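Local coordinates for reticulocyte binding protein (Streptococcus agalactiae COH1, PDB 3FAW), which probably hydrolyses alpha-1,6-glucosidic branch linkages in pullulan, glycogen and related alpha-glucans as a secreted, peptidoglycan-anchored pullulanase, at residues L315-S320 / W344-Q349; Q266-Y271 / Q612-I617; L308-I313 / R382-I387. All coordinates share one frame; numbering follows the deposited sequence.

Contact 1. Residues L315-S320 / W344-Q349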
loop_
_atom_site.group_PDB
_atom_site.type_symbol
_atom_site.label_atom_id
_atom_site.label_comp_id
_atom_site.label_asym_id
_atom_site.label_seq_id
_atom_site.Cartn_x
_atom_site.Cartn_y
_atom_site.Cartn_z
ATOM N N LEU A 315 1.309 8.118 -3.621
ATOM C CA LEU A 315 0.305 8.719 -2.747
ATOM C C LEU A 315 -0.328 7.676 -1.836
ATOM O O LEU A 315 -0.792 6.632 -2.298
ATOM C CB LEU A 315 -0.792 9.406 -3.564
ATOM C CG LEU A 315 -0.330 10.523 -4.505
ATOM C CD1 LEU A 315 -1.499 11.003 -5.348
ATOM C CD2 LEU A 315 0.296 11.680 -3.732
ATOM N N LEU A 316 -0.354 7.973 -0.540
ATOM C CA LEU A 316 -1.113 7.170 0.418
ATOM C C LEU A 316 -2.583 7.101 -0.026
ATOM O O LEU A 316 -3.023 7.939 -0.817
ATOM C CB LEU A 316 -0.964 7.734 1.846
ATOM C CG LEU A 316 0.263 7.201 2.607
ATOM C CD1 LEU A 316 1.553 7.863 2.108
ATOM C CD2 LEU A 316 0.117 7.359 4.122
ATOM N N PRO A 317 -3.341 6.099 0.467
ATOM C CA PRO A 317 -4.666 5.779 -0.070
ATOM C C PRO A 317 -5.592 6.968 -0.380
ATOM O O PRO A 317 -6.079 7.640 0.530
ATOM C CB PRO A 317 -5.267 4.884 1.023
ATOM C CG PRO A 317 -4.097 4.164 1.553
ATOM C CD PRO A 317 -2.991 5.191 1.576
ATOM N N VAL A 318 -5.817 7.212 -1.670
ATOM C CA VAL A 318 -6.728 8.261 -2.127
ATOM C C VAL A 318 -8.138 7.714 -2.391
ATOM O O VAL A 318 -9.078 8.488 -2.582
ATOM C CB VAL A 318 -6.189 8.996 -3.395
ATOM C CG1 VAL A 318 -4.830 9.634 -3.110
ATOM C CG2 VAL A 318 -6.102 8.055 -4.588
ATOM N N LEU A 319 -8.292 6.391 -2.405
ATOM C CA LEU A 319 -9.630 5.787 -2.497
ATOM C C LEU A 319 -10.384 5.947 -1.177
ATOM O O LEU A 319 -9.772 6.134 -0.125
ATOM C CB LEU A 319 -9.550 4.321 -2.915
ATOM C CG LEU A 319 -9.109 4.161 -4.378
ATOM C CD1 LEU A 319 -8.310 2.898 -4.562
ATOM C CD2 LEU A 319 -10.297 4.196 -5.339
ATOM N N SER A 320 -11.714 5.883 -1.249
ATOM C CA SER A 320 -12.565 6.207 -0.108
ATOM C C SER A 320 -12.245 5.347 1.104
ATOM O O SER A 320 -12.212 4.125 1.010
ATOM C CB SER A 320 -14.047 6.044 -0.456
ATOM O OG SER A 320 -14.857 6.273 0.692
ATOM N N TRP A 344 -4.570 8.153 7.588
ATOM C CA TRP A 344 -3.699 7.718 6.487
ATOM C C TRP A 344 -4.532 7.181 5.331
ATOM O O TRP A 344 -4.222 7.439 4.169
ATOM C CB TRP A 344 -2.705 6.628 6.919
ATOM C CG TRP A 344 -1.477 7.106 7.633
ATOM C CD1 TRP A 344 -0.935 8.361 7.603
ATOM C CD2 TRP A 344 -0.606 6.313 8.454
ATOM N NE1 TRP A 344 0.199 8.404 8.376
ATOM C CE2 TRP A 344 0.423 7.163 8.911
ATOM C CE3 TRP A 344 -0.608 4.972 8.861
ATOM C CZ2 TRP A 344 1.448 6.715 9.748
ATOM C CZ3 TRP A 344 0.409 4.527 9.700
ATOM C CH2 TRP A 344 1.422 5.400 10.135
ATOM N N GLY A 345 -5.571 6.416 5.666
ATOM C CA GLY A 345 -6.507 5.881 4.681
ATOM C C GLY A 345 -6.573 4.365 4.576
ATOM O O GLY A 345 -7.124 3.843 3.604
ATOM N N TYR A 346 -6.061 3.655 5.582
ATOM C CA TYR A 346 -6.048 2.189 5.566
ATOM C C TYR A 346 -7.296 1.602 6.235
ATOM O O TYR A 346 -7.221 0.593 6.936
ATOM C CB TYR A 346 -4.750 1.659 6.197
ATOM C CG TYR A 346 -3.528 2.119 5.438
ATOM C CD1 TYR A 346 -3.197 1.553 4.211
ATOM C CD2 TYR A 346 -2.727 3.149 5.922
ATOM C CE1 TYR A 346 -2.091 1.984 3.497
ATOM C CE2 TYR A 346 -1.617 3.589 5.214
ATOM C CZ TYR A 346 -1.306 3.001 4.006
ATOM O OH TYR A 346 -0.213 3.441 3.303
ATOM N N ASP A 347 -8.443 2.240 5.981
ATOM C CA ASP A 347 -9.760 1.754 6.399
ATOM C C ASP A 347 -10.694 1.769 5.179
ATOM O O ASP A 347 -11.619 2.583 5.109
ATOM C CB ASP A 347 -10.323 2.651 7.505
ATOM C CG ASP A 347 -9.365 2.815 8.671
ATOM O OD1 ASP A 347 -8.900 1.791 9.209
ATOM O OD2 ASP A 347 -9.081 3.970 9.051
ATOM N N PRO A 348 -10.451 0.872 4.208
ATOM C CA PRO A 348 -11.107 0.956 2.900
ATOM C C PRO A 348 -12.636 0.842 2.894
ATOM O O PRO A 348 -13.207 -0.093 3.473
ATOM C CB PRO A 348 -10.478 -0.209 2.131
ATOM C CG PRO A 348 -9.175 -0.409 2.796
ATOM C CD PRO A 348 -9.512 -0.264 4.233
ATOM N N GLN A 349 -13.271 1.804 2.227
ATOM C CA GLN A 349 -14.704 1.770 1.969
ATOM C C GLN A 349 -15.005 1.430 0.501
ATOM O O GLN A 349 -15.922 0.652 0.215
ATOM C CB GLN A 349 -15.331 3.110 2.351
ATOM C CG GLN A 349 -16.825 3.170 2.125
ATOM C CD GLN A 349 -17.463 4.372 2.772
ATOM O OE1 GLN A 349 -18.574 4.144 3.445
ATOM N NE2 GLN A 349 -16.967 5.494 2.668
HETATM O O HOH W 1 -4.660 9.076 2.270
HETATM O O HOH W 2 -8.792 3.557 1.185
#
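Trp-344 meets Leu-316 within the YNWGYDP motif, a sequence signature of pullulanases, inside the long loop that follows the second strand of the catalytic (beta/alpha)8 barrel. Leu-316 CD2 sits over one face of the indole, 4.1 Å from the centroid of the five-membered ring. The backbone of Trp-344 is joined to Pro-317 through water: one molecule donates to Trp-344 O at 2.5 Å and to Pro-317 O at 2.7 Å, satisfying two carbonyls in a buried setting. Gly-345 comes next, its backbone turned to positive phi and pressed against the proline, with Gly-345 O 3.3 Å from Pro-317 CB. At Tyr-346 the CB departs from the other segment, but CG stands anti to the carbonyl carbon (chi1 -61°) and brings the ring back against Pro-317. The pyrrolidine meets the phenol roughly at a right angle, placing Pro-317 CG over one face near the rim, 3.5 Å from Tyr-346 CE1. Asp-389 takes the hydroxyl of Tyr-346 in a hydrogen bond and His-573 packs against its ring, so the tyrosine is fixed from several sides; in relatives this region borders the active-site cleft. Asp-347 takes little part in the pairing; its OD2 bonds to Asn-343, and a bound calcium ion lies about 7 Å from its side chain. Past Pro-348, the two segments close again through Ser-320. Gln-349 N donates to Ser-320 O over 2.8 Å, nearly straight at 164°. The glutamine side chain runs out extended alongside the serine, Ala-239 N holds its OE1, and the other branch of the amide, Gln-349 NE2, donates to Ser-320 OG at 3.0 Å, the oxygen lying 12° out of the amide plane.

Contact 2. Residues Q266-Y271 / Q612-I617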
loop_
_atom_site.group_PDB
_atom_site.type_symbol
_atom_site.label_atom_id
_atom_site.label_comp_id
_atom_site.label_asym_id
_atom_site.label_seq_id
_atom_site.Cartn_x
_atom_site.Cartn_y
_atom_site.Cartn_z
ATOM N N GLN A 266 13.989 -0.918 -12.007
ATOM C CA GLN A 266 15.262 -0.548 -11.376
ATOM C C GLN A 266 15.659 0.931 -11.576
ATOM O O GLN A 266 16.539 1.432 -10.877
ATOM C CB GLN A 266 16.392 -1.485 -11.848
ATOM C CG GLN A 266 16.923 -1.255 -13.282
ATOM C CD GLN A 266 16.024 -1.819 -14.381
ATOM O OE1 GLN A 266 15.160 -2.663 -14.134
ATOM N NE2 GLN A 266 16.239 -1.353 -15.608
ATOM N N ASP A 267 15.020 1.617 -12.524
ATOM C CA ASP A 267 15.257 3.051 -12.755
ATOM C C ASP A 267 14.356 3.964 -11.909
ATOM O O ASP A 267 14.543 5.184 -11.899
ATOM C CB ASP A 267 15.057 3.397 -14.236
ATOM C CG ASP A 267 16.112 2.781 -15.138
ATOM O OD1 ASP A 267 17.134 2.289 -14.630
ATOM O OD2 ASP A 267 15.915 2.795 -16.368
ATOM N N ALA A 268 13.385 3.380 -11.209
ATOM C CA ALA A 268 12.446 4.157 -10.401
ATOM C C ALA A 268 13.083 4.697 -9.119
ATOM O O ALA A 268 13.808 3.982 -8.421
ATOM C CB ALA A 268 11.213 3.320 -10.061
ATOM N N VAL A 269 12.810 5.968 -8.832
ATOM C CA VAL A 269 13.128 6.571 -7.540
ATOM C C VAL A 269 11.819 7.094 -6.956
ATOM O O VAL A 269 11.328 8.147 -7.357
ATOM C CB VAL A 269 14.162 7.702 -7.678
ATOM C CG1 VAL A 269 14.501 8.291 -6.316
ATOM C CG2 VAL A 269 15.417 7.183 -8.372
ATOM N N ILE A 270 11.256 6.337 -6.016
ATOM C CA ILE A 270 9.886 6.558 -5.544
ATOM C C ILE A 270 9.868 7.450 -4.303
ATOM O O ILE A 270 10.686 7.287 -3.394
ATOM C CB ILE A 270 9.177 5.204 -5.247
ATOM C CG1 ILE A 270 9.094 4.359 -6.524
ATOM C CG2 ILE A 270 7.779 5.420 -4.656
ATOM C CD1 ILE A 270 8.553 2.943 -6.308
ATOM N N TYR A 271 8.921 8.385 -4.281
ATOM C CA TYR A 271 8.759 9.344 -3.191
ATOM C C TYR A 271 7.368 9.169 -2.578
ATOM O O TYR A 271 6.364 9.408 -3.253
ATOM C CB TYR A 271 8.936 10.764 -3.741
ATOM C CG TYR A 271 8.935 11.867 -2.704
ATOM C CD1 TYR A 271 10.097 12.197 -2.008
ATOM C CD2 TYR A 271 7.776 12.598 -2.437
ATOM C CE1 TYR A 271 10.100 13.220 -1.059
ATOM C CE2 TYR A 271 7.767 13.614 -1.491
ATOM C CZ TYR A 271 8.930 13.925 -0.809
ATOM O OH TYR A 271 8.917 14.933 0.127
ATOM N N GLN A 612 21.780 -1.241 -5.588
ATOM C CA GLN A 612 21.033 -1.787 -6.726
ATOM C C GLN A 612 19.557 -1.958 -6.370
ATOM O O GLN A 612 19.187 -1.951 -5.194
ATOM C CB GLN A 612 21.612 -3.135 -7.168
ATOM C CG GLN A 612 23.090 -3.103 -7.554
ATOM C CD GLN A 612 23.369 -2.202 -8.735
ATOM O OE1 GLN A 612 22.651 -2.236 -9.732
ATOM N NE2 GLN A 612 24.422 -1.394 -8.632
ATOM N N GLY A 613 18.723 -2.109 -7.397
ATOM C CA GLY A 613 17.285 -2.317 -7.221
ATOM C C GLY A 613 16.494 -1.034 -7.352
ATOM O O GLY A 613 16.957 -0.077 -7.961
ATOM N N THR A 614 15.289 -1.022 -6.784
ATOM C CA THR A 614 14.414 0.155 -6.816
ATOM C C THR A 614 14.599 0.986 -5.542
ATOM O O THR A 614 14.462 0.467 -4.431
ATOM C CB THR A 614 12.932 -0.254 -6.964
ATOM O OG1 THR A 614 12.735 -0.895 -8.232
ATOM C CG2 THR A 614 12.005 0.964 -6.874
ATOM N N ALA A 615 14.907 2.273 -5.712
ATOM C CA ALA A 615 15.153 3.173 -4.587
ATOM C C ALA A 615 13.847 3.801 -4.105
ATOM O O ALA A 615 13.053 4.285 -4.909
ATOM C CB ALA A 615 16.154 4.255 -4.976
ATOM N N PHE A 616 13.643 3.784 -2.791
ATOM C CA PHE A 616 12.427 4.305 -2.159
ATOM C C PHE A 616 12.795 5.348 -1.101
ATOM O O PHE A 616 13.645 5.093 -0.252
ATOM C CB PHE A 616 11.663 3.148 -1.510
ATOM C CG PHE A 616 10.344 3.538 -0.897
ATOM C CD1 PHE A 616 9.177 3.503 -1.650
ATOM C CD2 PHE A 616 10.262 3.901 0.443
ATOM C CE1 PHE A 616 7.959 3.838 -1.085
ATOM C CE2 PHE A 616 9.048 4.246 1.012
ATOM C CZ PHE A 616 7.894 4.208 0.247
ATOM N N ILE A 617 12.145 6.510 -1.161
ATOM C CA ILE A 617 12.372 7.596 -0.212
ATOM C C ILE A 617 11.048 8.016 0.429
ATOM O O ILE A 617 10.067 8.268 -0.268
ATOM C CB ILE A 617 13.013 8.828 -0.909
ATOM C CG1 ILE A 617 14.385 8.471 -1.498
ATOM C CG2 ILE A 617 13.140 10.001 0.058
ATOM C CD1 ILE A 617 15.447 8.114 -0.466
#
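Ile-270 and Phe-616 lie side by side where the eighth strand of the (beta/alpha)8 barrel pairs in parallel with the first and closes the cylinder. Both project into the barrel interior; Val-269, Tyr-271, Ala-615 and Ile-617 use the opposite face, where helices 302-308 and 685-703 pack. The isoleucine starts at CB, with Ile-270 CB 4.0 Å from Phe-616 CD1. Its CG2 branch, anti to the backbone N, comes at the phenyl ring obliquely, with Ile-270 CG2 to Phe-616 CD1 at 3.8 Å. The other branch leaves beside the backbone N (chi1 -61°) and runs extended through CG1, so the tip heads toward the beginning of strand 614-617. There Ile-270 CD1 finds the methyl of Thr-614, with Thr-614 CG2 to Ile-270 CD1 at 4.0 Å. One side chain thus touches both Thr-614 and Phe-616 on the adjacent strand.

The backbone of Ile-270 bonds that strand through both N and O: Ile-270 N donates to Ala-615 O at 2.9 Å in a nearly straight bond (172°), and Ile-270 O accepts from Ile-617 N at 2.8 Å. The ladder is poorer at its start, where Ala-615 N reaches Ala-268 O only in a weak bond of 3.4 Å. Thr-614 CG2 faces Ile-270 CD1, while Thr-614 OG1 is hydrogen-bonded to Arg-265 O.

Contact 3. Residues L308-I313 / R382-I387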
loop_
_atom_site.group_PDB
_atom_site.type_symbol
_atom_site.label_atom_id
_atom_site.label_comp_id
_atom_site.label_asym_id
_atom_site.label_seq_id
_atom_site.Cartn_x
_atom_site.Cartn_y
_atom_site.Cartn_z
ATOM N N LEU A 308 13.857 18.068 -6.731
ATOM C CA LEU A 308 14.395 16.997 -5.887
ATOM C C LEU A 308 14.941 15.841 -6.724
ATOM O O LEU A 308 16.001 15.290 -6.407
ATOM C CB LEU A 308 13.331 16.482 -4.910
ATOM C CG LEU A 308 13.781 15.400 -3.916
ATOM C CD1 LEU A 308 15.029 15.842 -3.150
ATOM C CD2 LEU A 308 12.654 15.030 -2.951
ATOM N N GLY A 309 14.201 15.475 -7.773
ATOM C CA GLY A 309 14.680 14.550 -8.804
ATOM C C GLY A 309 14.051 13.164 -8.813
ATOM O O GLY A 309 14.467 12.304 -9.587
ATOM N N VAL A 310 13.061 12.939 -7.955
ATOM C CA VAL A 310 12.367 11.654 -7.901
ATOM C C VAL A 310 11.634 11.406 -9.219
ATOM O O VAL A 310 11.253 12.354 -9.914
ATOM C CB VAL A 310 11.362 11.593 -6.723
ATOM C CG1 VAL A 310 12.097 11.717 -5.394
ATOM C CG2 VAL A 310 10.290 12.680 -6.860
ATOM N N THR A 311 11.459 10.136 -9.570
ATOM C CA THR A 311 10.783 9.770 -10.821
ATOM C C THR A 311 9.284 9.556 -10.604
ATOM O O THR A 311 8.471 9.934 -11.452
ATOM C CB THR A 311 11.382 8.486 -11.437
ATOM O OG1 THR A 311 11.143 7.364 -10.572
ATOM C CG2 THR A 311 12.879 8.650 -11.666
ATOM N N HIS A 312 8.937 8.951 -9.463
ATOM C CA HIS A 312 7.557 8.595 -9.131
ATOM C C HIS A 312 7.113 9.164 -7.779
ATOM O O HIS A 312 7.831 9.065 -6.780
ATOM C CB HIS A 312 7.399 7.073 -9.092
ATOM C CG HIS A 312 7.505 6.416 -10.432
ATOM N ND1 HIS A 312 8.711 6.206 -11.064
ATOM C CD2 HIS A 312 6.556 5.901 -11.251
ATOM C CE1 HIS A 312 8.500 5.599 -12.220
ATOM N NE2 HIS A 312 7.200 5.404 -12.357
ATOM N N ILE A 313 5.920 9.750 -7.756
ATOM C CA ILE A 313 5.296 10.194 -6.511
ATOM C C ILE A 313 4.254 9.153 -6.090
ATOM O O ILE A 313 3.287 8.899 -6.814
ATOM C CB ILE A 313 4.646 11.576 -6.674
ATOM C CG1 ILE A 313 5.690 12.602 -7.128
ATOM C CG2 ILE A 313 3.993 12.021 -5.374
ATOM C CD1 ILE A 313 5.102 13.949 -7.534
ATOM N N ARG A 382 5.703 17.506 -15.479
ATOM C CA ARG A 382 7.026 17.718 -14.874
ATOM C C ARG A 382 7.958 16.500 -14.968
ATOM O O ARG A 382 8.929 16.396 -14.214
ATOM C CB ARG A 382 6.862 18.157 -13.416
ATOM C CG ARG A 382 6.246 19.547 -13.273
ATOM C CD ARG A 382 5.651 19.744 -11.899
ATOM N NE ARG A 382 5.305 21.135 -11.611
ATOM C CZ ARG A 382 4.223 21.766 -12.066
ATOM N NH1 ARG A 382 3.349 21.154 -12.862
ATOM N NH2 ARG A 382 4.010 23.031 -11.726
ATOM N N GLY A 383 7.669 15.585 -15.893
ATOM C CA GLY A 383 8.559 14.453 -16.166
ATOM C C GLY A 383 8.538 13.363 -15.105
ATOM O O GLY A 383 9.434 12.511 -15.059
ATOM N N MET A 384 7.505 13.375 -14.267
ATOM C CA MET A 384 7.358 12.393 -13.201
ATOM C C MET A 384 6.156 11.475 -13.436
ATOM O O MET A 384 5.366 11.685 -14.357
ATOM C CB MET A 384 7.226 13.108 -11.860
ATOM C CG MET A 384 8.515 13.763 -11.402
ATOM S SD MET A 384 8.337 14.558 -9.798
ATOM C CE MET A 384 7.379 16.009 -10.252
ATOM N N GLY A 385 6.053 10.441 -12.605
ATOM C CA GLY A 385 4.933 9.507 -12.643
ATOM C C GLY A 385 4.243 9.456 -11.296
ATOM O O GLY A 385 4.775 9.943 -10.299
ATOM N N VAL A 386 3.054 8.864 -11.274
ATOM C CA VAL A 386 2.273 8.716 -10.054
ATOM C C VAL A 386 2.060 7.232 -9.746
ATOM O O VAL A 386 1.838 6.428 -10.650
ATOM C CB VAL A 386 0.908 9.439 -10.169
ATOM C CG1 VAL A 386 -0.001 8.732 -11.168
ATOM C CG2 VAL A 386 0.227 9.537 -8.802
ATOM N N ILE A 387 2.157 6.882 -8.465
ATOM C CA ILE A 387 1.887 5.529 -7.984
ATOM C C ILE A 387 0.820 5.616 -6.896
ATOM O O ILE A 387 0.926 6.444 -6.001
ATOM C CB ILE A 387 3.156 4.862 -7.386
ATOM C CG1 ILE A 387 4.232 4.684 -8.456
ATOM C CG2 ILE A 387 2.809 3.510 -6.751
ATOM C CD1 ILE A 387 5.542 4.140 -7.932
#
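Ile-313 and Met-384 bury more surface here than any other residues of the pair, packing against each other beside the start of the second and third strands of the catalytic barrel. These parallel strands are joined through helix 367-381, a beta-alpha-beta crossover of the (beta/alpha)8 fold. Ile-313 is held first by its backbone: its N donates to Gly-385 O at 2.8 Å and 170°, and its O accepts from Ile-387 N at 2.8 Å. One step earlier, Gly-385 N donates to Thr-311 O at 2.7 Å. The Ile-313 side chain points outward, toward helix 302-308, and its extended CG1 branch carries Ile-313 CD1 outward, to Met-384 SD, 4.0 Å away. Met-384 runs straight from CB to SD and then bends at chi3 (-74°), which keeps CE as well as the sulfur beside that methyl. CG of Met-384 rests against the carbonyl of Val-310, with Met-384 CG 3.4 Å from Val-310 O, and Val-310 CG2 touches the sulfur from another direction. One thioether therefore fills the angle between the isoleucine and the valine.

His-312 turns to the opposite face, the barrel interior. His-312 CB meets Ile-387 CD1 at 3.7 Å, and Ile-387 CG1 and Gly-385 CA approach the imidazole obliquely. Thr-311 OG1 approaches the ring at its edge, in plane, and shares a hydrogen bond with His-312 ND1 at 2.7 Å; the same hydroxyl receives Val-269 N from the first strand. That bond helps to set the rotation of the imidazole. Across the two strands, then, register comes from backbone hydrogen bonds, whereas the side chains add apolar fit, and His-312 ND1 is met by Thr-311 OG1, its own neighbour in sequence.

All three contacts are buried parts of the catalytic barrel, but contacts 2 and 3 pair strands of its parallel sheet, while contact 1 joins loop segments at the end of strand 312-315. The centres of contacts 2 and 3 lie about 11 Å apart, and strands 269-273 and 312-315 are neighbours, so strands eight, one, two and three form a continuous run held by backbone ladders and apolar side chains. In contact 1, water, a glutamine-serine bond and carbon-on-ring packing replace the ladder. It touches contact 3 through Leu-315 and Ile-387, whereas its nearest atoms stay about 5 Å from contact 2. Contact 1 lies inside the loop closed by contact 3, itself inside that closed by contact 2.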